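Local coordinates for protein aminotransferase, class IV (PDB 4TVI) that probably transfers the amino group of leucine, isoleucine or valine to 2-oxoglutarate, using pyridoxal 5'-phosphate as cofactor, at residues A[219-224]-A[272-277]. Residues are numbered along the deposited sequence; the frame is centred on the assembly and turned at random.
Sequences NVFMVR and EIFSTG
Phe221 and Phe274 sit opposite each other as a hydrogen-bonded pair of two antiparallel strands, side chains on the same face of the sheet; their rings lie almost parallel, planes at 8°, yet slid so far apart that they barely overlap. What sits over the face of the Phe274 ring is the CB of Phe221, 3.4 Å from the ring centroid, a CH-pi contact. Phe274 reaches it because its CG stands between the backbone N and the carbonyl carbon (chi1 67°), which swings the ring across to the neighbouring strand. There the ring edge, at CE1, meets CG2 of Val223, 4.1 Å away, whose branched side chain runs alongside the aliphatic part of Glu272. The acid suits the start of helix 297-310: its OE1 is bonded to Thr299 OG1 and its OE2 to Val298 N. Thr276 puts OG1 at the edge of the Phe221 ring, 3.5 Å from CE1, and one water joins this hydroxyl to OD1 of Asn219, whose ND2 binds Leu238 O. Helix 241-252 packs on Phe221 through Ile247 and Arg243, and a large apolar ring suits this buried place between sheet and helix. The opposite face carries Val220, Met222, Ile273 and Ser275; there Val220 CG2 touches Ile273 CG2 at 4.0 Å, and both side chains also touch Phe267 of helix 264-268. Such cross-strand packing belongs to the mixed-sheet domain of the class IV (fold type IV) PLP-dependent aminotransferase fold.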
loop_
_atom_site.group_PDB
_atom_site.type_symbol
_atom_site.label_atom_id
_atom_site.label_comp_id
_atom_site.label_asym_id
_atom_site.label_seq_id
_atom_site.Cartn_x
_atom_site.Cartn_y
_atom_site.Cartn_z
ATOM N N ASN A 219 10.890 -10.624 -11.569
ATOM C CA ASN A 219 11.168 -10.370 -12.980
ATOM C C ASN A 219 11.084 -11.660 -13.770
ATOM O O ASN A 219 11.358 -12.732 -13.234
ATOM C CB ASN A 219 12.546 -9.732 -13.157
ATOM C CG ASN A 219 12.593 -8.313 -12.645
ATOM O OD1 ASN A 219 13.396 -7.984 -11.776
ATOM N ND2 ASN A 219 11.730 -7.455 -13.188
ATOM N N VAL A 220 10.690 -11.563 -15.035
ATOM C CA VAL A 220 10.499 -12.755 -15.850
ATOM C C VAL A 220 11.390 -12.708 -17.086
ATOM O O VAL A 220 11.696 -11.633 -17.610
ATOM C CB VAL A 220 9.016 -12.927 -16.257
ATOM C CG1 VAL A 220 8.604 -11.885 -17.296
ATOM C CG2 VAL A 220 8.747 -14.342 -16.767
ATOM N N PHE A 221 11.836 -13.889 -17.506
ATOM C CA PHE A 221 12.660 -14.068 -18.693
ATOM C C PHE A 221 12.087 -15.186 -19.536
ATOM O O PHE A 221 11.417 -16.078 -19.019
ATOM C CB PHE A 221 14.099 -14.432 -18.326
ATOM C CG PHE A 221 14.927 -13.293 -17.798
ATOM C CD1 PHE A 221 14.750 -12.824 -16.503
ATOM C CD2 PHE A 221 15.934 -12.739 -18.578
ATOM C CE1 PHE A 221 15.537 -11.796 -16.008
ATOM C CE2 PHE A 221 16.722 -11.710 -18.097
ATOM C CZ PHE A 221 16.526 -11.238 -16.802
ATOM N N MET A 222 12.387 -15.167 -20.826
ATOM C CA MET A 222 12.091 -16.306 -21.675
ATOM C C MET A 222 13.236 -16.577 -22.639
ATOM O O MET A 222 14.058 -15.701 -22.916
ATOM C CB MET A 222 10.787 -16.085 -22.444
ATOM C CG MET A 222 10.759 -14.817 -23.279
ATOM S SD MET A 222 9.350 -14.778 -24.404
ATOM C CE MET A 222 10.023 -15.685 -25.798
ATOM N N VAL A 223 13.287 -17.808 -23.132
ATOM C CA VAL A 223 14.297 -18.217 -24.093
ATOM C C VAL A 223 13.613 -18.710 -25.353
ATOM O O VAL A 223 12.652 -19.476 -25.295
ATOM C CB VAL A 223 15.202 -19.322 -23.532
ATOM C CG1 VAL A 223 16.334 -19.641 -24.520
ATOM C CG2 VAL A 223 15.765 -18.907 -22.170
ATOM N N ARG A 224 14.103 -18.258 -26.499
ATOM C CA ARG A 224 13.518 -18.648 -27.767
ATOM C C ARG A 224 14.619 -18.690 -28.809
ATOM O O ARG A 224 15.301 -17.689 -29.047
ATOM C CB ARG A 224 12.401 -17.675 -28.161
ATOM C CG ARG A 224 11.703 -17.972 -29.478
ATOM C CD ARG A 224 10.503 -17.029 -29.657
ATOM N NE ARG A 224 10.918 -15.635 -29.526
ATOM C CZ ARG A 224 10.093 -14.599 -29.415
ATOM N NH1 ARG A 224 8.777 -14.778 -29.416
ATOM N NH2 ARG A 224 10.595 -13.377 -29.298
ATOM N N GLU A 272 11.932 -21.850 -23.166
ATOM C CA GLU A 272 12.107 -21.841 -21.718
ATOM C C GLU A 272 11.564 -20.553 -21.126
ATOM O O GLU A 272 11.572 -19.508 -21.773
ATOM C CB GLU A 272 13.586 -21.973 -21.324
ATOM C CG GLU A 272 14.406 -22.984 -22.103
ATOM C CD GLU A 272 15.860 -22.987 -21.662
ATOM O OE1 GLU A 272 16.127 -22.583 -20.506
ATOM O OE2 GLU A 272 16.735 -23.389 -22.460
ATOM N N ILE A 273 11.119 -20.633 -19.879
ATOM C CA ILE A 273 10.743 -19.457 -19.113
ATOM C C ILE A 273 11.387 -19.560 -17.734
ATOM O O ILE A 273 11.401 -20.636 -17.126
ATOM C CB ILE A 273 9.203 -19.314 -18.960
ATOM C CG1 ILE A 273 8.506 -19.371 -20.321
ATOM C CG2 ILE A 273 8.850 -18.012 -18.247
ATOM C CD1 ILE A 273 6.983 -19.266 -20.239
ATOM N N PHE A 274 11.944 -18.457 -17.247
ATOM C CA PHE A 274 12.453 -18.437 -15.881
ATOM C C PHE A 274 12.292 -17.067 -15.231
ATOM O O PHE A 274 11.933 -16.089 -15.887
ATOM C CB PHE A 274 13.918 -18.895 -15.839
ATOM C CG PHE A 274 14.899 -17.953 -16.501
ATOM C CD1 PHE A 274 15.217 -18.090 -17.848
ATOM C CD2 PHE A 274 15.557 -16.980 -15.761
ATOM C CE1 PHE A 274 16.139 -17.248 -18.449
ATOM C CE2 PHE A 274 16.483 -16.133 -16.355
ATOM C CZ PHE A 274 16.776 -16.273 -17.703
ATOM N N SER A 275 12.517 -17.015 -13.925
ATOM C CA SER A 275 12.403 -15.762 -13.195
ATOM C C SER A 275 13.694 -15.470 -12.442
ATOM O O SER A 275 14.498 -16.376 -12.187
ATOM C CB SER A 275 11.221 -15.806 -12.227
ATOM O OG SER A 275 11.471 -16.694 -11.154
ATOM N N THR A 276 13.894 -14.199 -12.105
ATOM C CA THR A 276 15.021 -13.789 -11.276
ATOM C C THR A 276 14.510 -12.968 -10.105
ATOM O O THR A 276 13.485 -12.295 -10.202
ATOM C CB THR A 276 16.070 -12.963 -12.054
ATOM O OG1 THR A 276 15.475 -11.745 -12.521
ATOM C CG2 THR A 276 16.624 -13.755 -13.240
ATOM N N GLY A 277 15.224 -13.029 -8.992
ATOM C CA GLY A 277 14.817 -12.316 -7.800
ATOM C C GLY A 277 15.774 -12.617 -6.676
ATOM O O GLY A 277 16.574 -13.538 -6.777
HETATM O O HOH W 1 15.359 -9.634 -10.613
HETATM O O HOH W 2 12.596 -10.156 -9.163
#